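Local coordinates for methyltransferase (Bacteroides thetaiotaomicron, PDB 3FQ6), which probably transfers methyl groups as part of a tetrapyrrole methylase-family enzyme, of which only one domain was crystallised, at residues V47-P52 with E105-L110; T68-T73 with V109-D114. One frame throughout, in Å; residues are numbered along the deposited sequence.

Interaction 1: residues V47-P52 with E105-L110; sequences VFYESP and EIVIVL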
loop_
_atom_site.group_PDB
_atom_site.type_symbol
_atom_site.label_atom_id
_atom_site.label_comp_id
_atom_site.label_asym_id
_atom_site.label_seq_id
_atom_site.Cartn_x
_atom_site.Cartn_y
_atom_site.Cartn_z
ATOM N N VAL A 47 1.643 3.442 -5.654
ATOM C CA VAL A 47 0.493 2.542 -5.743
ATOM C C VAL A 47 0.961 1.119 -5.954
ATOM O O VAL A 47 1.664 0.842 -6.963
ATOM C CB VAL A 47 -0.476 2.920 -6.926
ATOM C CG1 VAL A 47 -1.554 1.794 -7.148
ATOM C CG2 VAL A 47 -1.167 4.362 -6.718
ATOM N N PHE A 48 0.571 0.221 -5.026
ATOM C CA PHE A 48 0.980 -1.203 -5.076
ATOM C C PHE A 48 -0.197 -2.134 -5.092
ATOM O O PHE A 48 -1.273 -1.815 -4.555
ATOM C CB PHE A 48 1.860 -1.638 -3.888
ATOM C CG PHE A 48 2.970 -0.657 -3.527
ATOM C CD1 PHE A 48 4.281 -0.890 -3.938
ATOM C CD2 PHE A 48 2.695 0.493 -2.750
ATOM C CE1 PHE A 48 5.317 0.022 -3.603
ATOM C CE2 PHE A 48 3.685 1.383 -2.433
ATOM C CZ PHE A 48 5.018 1.143 -2.852
ATOM N N TYR A 49 0.037 -3.298 -5.700
ATOM C CA TYR A 49 -0.811 -4.443 -5.498
ATOM C C TYR A 49 -0.092 -5.352 -4.503
ATOM O O TYR A 49 1.131 -5.504 -4.566
ATOM C CB TYR A 49 -1.011 -5.208 -6.814
ATOM C CG TYR A 49 -1.786 -4.476 -7.921
ATOM C CD1 TYR A 49 -2.722 -3.482 -7.627
ATOM C CD2 TYR A 49 -1.606 -4.829 -9.243
ATOM C CE1 TYR A 49 -3.433 -2.842 -8.648
ATOM C CE2 TYR A 49 -2.298 -4.211 -10.262
ATOM C CZ TYR A 49 -3.205 -3.227 -9.980
ATOM O OH TYR A 49 -3.879 -2.630 -11.037
ATOM N N GLU A 50 -0.843 -5.991 -3.612
ATOM C CA GLU A 50 -0.264 -7.024 -2.770
ATOM C C GLU A 50 -1.216 -8.206 -2.561
ATOM O O GLU A 50 -2.436 -8.048 -2.491
ATOM C CB GLU A 50 0.155 -6.423 -1.429
ATOM C CG GLU A 50 0.875 -7.371 -0.480
ATOM C CD GLU A 50 2.038 -8.098 -1.156
ATOM O OE1 GLU A 50 3.163 -7.606 -0.983
ATOM O OE2 GLU A 50 1.835 -9.128 -1.862
ATOM N N SER A 51 -0.663 -9.406 -2.464
ATOM C CA SER A 51 -1.493 -10.555 -2.126
ATOM C C SER A 51 -1.914 -10.444 -0.662
ATOM O O SER A 51 -1.198 -9.845 0.162
ATOM C CB SER A 51 -0.753 -11.843 -2.330
ATOM O OG SER A 51 -0.488 -12.383 -1.059
ATOM N N PRO A 52 -3.087 -11.005 -0.334
ATOM C CA PRO A 52 -3.583 -10.833 1.034
ATOM C C PRO A 52 -2.700 -11.530 2.074
ATOM O O PRO A 52 -2.437 -10.951 3.118
ATOM C CB PRO A 52 -4.996 -11.415 0.984
ATOM C CG PRO A 52 -4.994 -12.302 -0.230
ATOM C CD PRO A 52 -4.047 -11.705 -1.204
ATOM N N GLU A 105 -8.601 -9.000 -2.817
ATOM C CA GLU A 105 -7.613 -8.350 -3.689
ATOM C C GLU A 105 -7.273 -6.978 -3.134
ATOM O O GLU A 105 -8.173 -6.204 -2.816
ATOM C CB GLU A 105 -8.131 -8.220 -5.120
ATOM C CG GLU A 105 -8.541 -9.537 -5.755
ATOM C CD GLU A 105 -8.676 -9.456 -7.272
ATOM O OE1 GLU A 105 -9.208 -10.421 -7.889
ATOM O OE2 GLU A 105 -8.243 -8.432 -7.855
ATOM N N ILE A 106 -5.979 -6.687 -3.029
ATOM C CA ILE A 106 -5.496 -5.547 -2.284
ATOM C C ILE A 106 -4.849 -4.490 -3.178
ATOM O O ILE A 106 -4.067 -4.807 -4.083
ATOM C CB ILE A 106 -4.436 -5.966 -1.271
ATOM C CG1 ILE A 106 -4.777 -7.329 -0.644
ATOM C CG2 ILE A 106 -4.196 -4.831 -0.256
ATOM C CD1 ILE A 106 -5.356 -7.300 0.725
ATOM N N VAL A 107 -5.165 -3.232 -2.908
ATOM C CA VAL A 107 -4.387 -2.117 -3.429
ATOM C C VAL A 107 -3.928 -1.232 -2.251
ATOM O O VAL A 107 -4.726 -0.852 -1.389
ATOM C CB VAL A 107 -5.200 -1.306 -4.500
ATOM C CG1 VAL A 107 -4.481 0.026 -4.924
ATOM C CG2 VAL A 107 -5.560 -2.217 -5.713
ATOM N N ILE A 108 -2.636 -0.945 -2.201
ATOM C CA ILE A 108 -2.067 -0.018 -1.229
ATOM C C ILE A 108 -1.692 1.298 -1.971
ATOM O O ILE A 108 -1.071 1.273 -3.036
ATOM C CB ILE A 108 -0.811 -0.612 -0.520
ATOM C CG1 ILE A 108 -1.044 -2.056 -0.047
ATOM C CG2 ILE A 108 -0.320 0.266 0.661
ATOM C CD1 ILE A 108 0.293 -2.868 0.088
ATOM N N VAL A 109 -2.116 2.429 -1.411
ATOM C CA VAL A 109 -1.780 3.735 -1.906
ATOM C C VAL A 109 -0.946 4.355 -0.785
ATOM O O VAL A 109 -1.412 4.482 0.353
ATOM C CB VAL A 109 -3.042 4.597 -2.249
ATOM C CG1 VAL A 109 -2.639 5.970 -2.714
ATOM C CG2 VAL A 109 -3.895 3.936 -3.355
ATOM N N LEU A 110 0.301 4.698 -1.109
ATOM C CA LEU A 110 1.274 5.144 -0.117
ATOM C C LEU A 110 1.729 6.599 -0.345
ATOM O O LEU A 110 2.206 6.941 -1.429
ATOM C CB LEU A 110 2.468 4.161 -0.121
ATOM C CG LEU A 110 3.670 4.468 0.802
ATOM C CD1 LEU A 110 3.349 4.269 2.271
ATOM C CD2 LEU A 110 4.866 3.613 0.385
#
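Phe-48 and Ile-108 face each other as an antiparallel hydrogen-bonded pair. Phe-48 N donates to Ile-108 O at 2.8 Å, nearly straight (173°) and in the carbonyl plane; in return Ile-108 N reaches Phe-48 O at 2.9 Å, tilted out of that carbonyl's plane. The Phe-48 ring turns an edge to Leu-110, CE2 meeting Leu-110 CB in the ring plane at 3.8 Å, while Leu-110 CD2 approaches obliquely. Phe-48 shares a sheet face with Ile-106, Ile-108 and Leu-110; CG anti to the carbonyl carbon and beside the backbone N (chi1 -45°) brings the ring's CE2 edge to Leu-110. On the other face Tyr-49 lies alongside Val-107, whose CG2 sits at the ring edge 3.6 Å from Tyr-49 CD1. Val-107 CG1 also touches Val-47 CG1, at 4.1 Å. These strands are neighbours within the mixed sheet of an alpha/beta domain. Beta-branched valines and isoleucines suit extended backbone and fill both faces: helix 6-12 packs on the Val-47, Tyr-49 and Val-107 side, helix 55-66 on the Ile-106 and Ile-108 side. An alanine in place of Phe-48 would probably open a gap between Leu-110 and Phe-62, whose ring meets Phe-48 from the helix. Towards the end of the pairing, Ile-106 CD1 rests against Pro-52 CB at 4.1 Å. The buried Glu-50 curls back through a bend at chi2 (51°), and its OE2 accepts Ser-51 N at 2.6 Å through the anti lone pair. Arg-54 forms a salt bridge with OE2 and Thr-58 a hydrogen bond with OE1, fixing the rotation of the carboxylate.

Interaction 2: residues T68-T73 with V109-D114; sequences TERQAT and VLAGID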
loop_
_atom_site.group_PDB
_atom_site.type_symbol
_atom_site.label_atom_id
_atom_site.label_comp_id
_atom_site.label_asym_id
_atom_site.label_seq_id
_atom_site.Cartn_x
_atom_site.Cartn_y
_atom_site.Cartn_z
ATOM N N THR A 68 7.052 4.809 10.325
ATOM C CA THR A 68 5.766 4.434 10.941
ATOM C C THR A 68 4.653 5.473 10.805
ATOM O O THR A 68 3.469 5.121 10.875
ATOM C CB THR A 68 5.875 4.062 12.452
ATOM O OG1 THR A 68 6.368 5.188 13.200
ATOM C CG2 THR A 68 6.780 2.846 12.664
ATOM N N GLU A 69 4.995 6.739 10.627
ATOM C CA GLU A 69 3.935 7.734 10.464
ATOM C C GLU A 69 3.498 7.954 9.014
ATOM O O GLU A 69 2.605 8.761 8.750
ATOM C CB GLU A 69 4.320 9.045 11.140
ATOM C CG GLU A 69 4.405 8.921 12.661
ATOM C CD GLU A 69 3.065 8.482 13.284
ATOM O OE1 GLU A 69 2.900 7.276 13.626
ATOM O OE2 GLU A 69 2.165 9.345 13.407
ATOM N N ARG A 70 4.087 7.228 8.077
ATOM C CA ARG A 70 3.734 7.457 6.696
ATOM C C ARG A 70 2.248 7.130 6.500
ATOM O O ARG A 70 1.751 6.138 7.019
ATOM C CB ARG A 70 4.619 6.639 5.748
ATOM C CG ARG A 70 4.492 7.072 4.262
ATOM C CD ARG A 70 5.113 8.470 3.923
ATOM N NE ARG A 70 6.563 8.400 3.995
ATOM C CZ ARG A 70 7.384 8.095 2.992
ATOM N NH1 ARG A 70 8.676 8.017 3.254
ATOM N NH2 ARG A 70 6.937 7.874 1.750
ATOM N N GLN A 71 1.537 7.983 5.780
ATOM C CA GLN A 71 0.137 7.755 5.533
ATOM C C GLN A 71 -0.015 6.768 4.372
ATOM O O GLN A 71 0.768 6.791 3.388
ATOM C CB GLN A 71 -0.580 9.078 5.247
ATOM C CG GLN A 71 -0.888 9.886 6.495
ATOM C CD GLN A 71 -1.960 9.232 7.368
ATOM O OE1 GLN A 71 -2.996 8.763 6.867
ATOM N NE2 GLN A 71 -1.713 9.192 8.677
ATOM N N ALA A 72 -0.999 5.890 4.504
ATOM C CA ALA A 72 -1.389 4.993 3.433
ATOM C C ALA A 72 -2.867 4.599 3.505
ATOM O O ALA A 72 -3.551 4.830 4.521
ATOM C CB ALA A 72 -0.470 3.724 3.400
ATOM N N THR A 73 -3.357 4.027 2.410
ATOM C CA THR A 73 -4.655 3.336 2.432
ATOM C C THR A 73 -4.549 1.936 1.850
ATOM O O THR A 73 -3.655 1.644 0.981
ATOM C CB THR A 73 -5.764 4.117 1.681
ATOM O OG1 THR A 73 -5.571 3.945 0.283
ATOM C CG2 THR A 73 -5.727 5.599 1.995
ATOM N N VAL A 109 -2.116 2.429 -1.411
ATOM C CA VAL A 109 -1.780 3.735 -1.906
ATOM C C VAL A 109 -0.946 4.355 -0.785
ATOM O O VAL A 109 -1.412 4.482 0.353
ATOM C CB VAL A 109 -3.042 4.597 -2.249
ATOM C CG1 VAL A 109 -2.639 5.970 -2.714
ATOM C CG2 VAL A 109 -3.895 3.936 -3.355
ATOM N N LEU A 110 0.301 4.698 -1.109
ATOM C CA LEU A 110 1.274 5.144 -0.117
ATOM C C LEU A 110 1.729 6.599 -0.345
ATOM O O LEU A 110 2.206 6.941 -1.429
ATOM C CB LEU A 110 2.468 4.161 -0.121
ATOM C CG LEU A 110 3.670 4.468 0.802
ATOM C CD1 LEU A 110 3.349 4.269 2.271
ATOM C CD2 LEU A 110 4.866 3.613 0.385
ATOM N N ALA A 111 1.560 7.458 0.656
ATOM C CA ALA A 111 2.118 8.831 0.600
ATOM C C ALA A 111 3.620 8.858 0.225
ATOM O O ALA A 111 4.419 7.986 0.674
ATOM C CB ALA A 111 1.913 9.555 1.916
ATOM N N GLY A 112 4.005 9.853 -0.578
ATOM C CA GLY A 112 5.407 10.050 -0.856
ATOM C C GLY A 112 6.143 10.709 0.297
ATOM O O GLY A 112 5.562 11.079 1.314
ATOM N N ILE A 113 7.441 10.851 0.129
ATOM C CA ILE A 113 8.262 11.565 1.089
ATOM C C ILE A 113 7.638 12.927 1.408
ATOM O O ILE A 113 7.141 13.640 0.528
ATOM C CB ILE A 113 9.703 11.714 0.558
ATOM C CG1 ILE A 113 10.540 10.500 0.947
ATOM C CG2 ILE A 113 10.334 13.012 1.025
ATOM C CD1 ILE A 113 11.224 10.559 2.348
ATOM N N ASP A 114 7.673 13.271 2.685
ATOM C CA ASP A 114 7.065 14.489 3.162
ATOM C C ASP A 114 8.097 15.614 3.397
ATOM O O ASP A 114 8.783 15.614 4.422
ATOM C CB ASP A 114 6.313 14.163 4.451
ATOM C CG ASP A 114 5.478 15.322 4.958
ATOM O OD1 ASP A 114 5.112 16.221 4.146
ATOM O OD2 ASP A 114 5.192 15.325 6.183
#
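An antiparallel strand pairing in the central sheet joins Thr-73 to Val-109 and continues past the strand end of 105-110, where the arginine Arg-70 clasps the outgoing chain. Thr-73 N donates to Val-109 O at 2.9 Å and Val-109 N answers to Thr-73 O at 3.0 Å. Their side chains lie side by side, Thr-73 OG1 3.6 Å from Val-109 CB. Between them and the end stands the non-hydrogen-bonded pair Ala-72 and Leu-110; alanine suits this close pair because its methyl packs against the Val-109 carbonyl oxygen, and Ala-72 CB lies 4.0 Å from Leu-110 CD1. Ala-111 N then donates to Gln-71 O at 2.9 Å, extending the ladder by one bond. An arginine suits the next position because its aliphatic part and its charged end do different work. Arg-70 CG, anti to the backbone N (chi1 -168°), comes 3.6 Å from Leu-110 CD1, the two side chains crossing at about a right angle. Bends at chi2 and chi3 then bring the guanidinium alongside the outgoing chain, its edge to Ala-111 O. Arg-70 NH2 donates to Ala-111 O at 2.7 Å in the guanidinium plane, while Ile-113 CA lies above one face of the Arg-70 guanidinium, offset toward its rim.

In the fold
Strand 105-110 is the common element: interaction 1 joins it to strand 45-50 and interaction 2 to strand 71-77, so it lies between the two in the five-stranded sheet. The contact centres are about 13 Å apart, yet both use Val-109 and Leu-110. Leu-110 divides its branches, CD2 going to Phe-48 in 47-52 and CD1 to Arg-70 and Ala-72 in 68-73, while helix 55-66 meets it through Phe-66. A direct touch also links the two, Ile-108 CG2 lying 3.6 Å from Thr-73 O. Interaction 1 is buried and interaction 2 partly so; their centres lie about 5 and 9 Å from the centre of the chain.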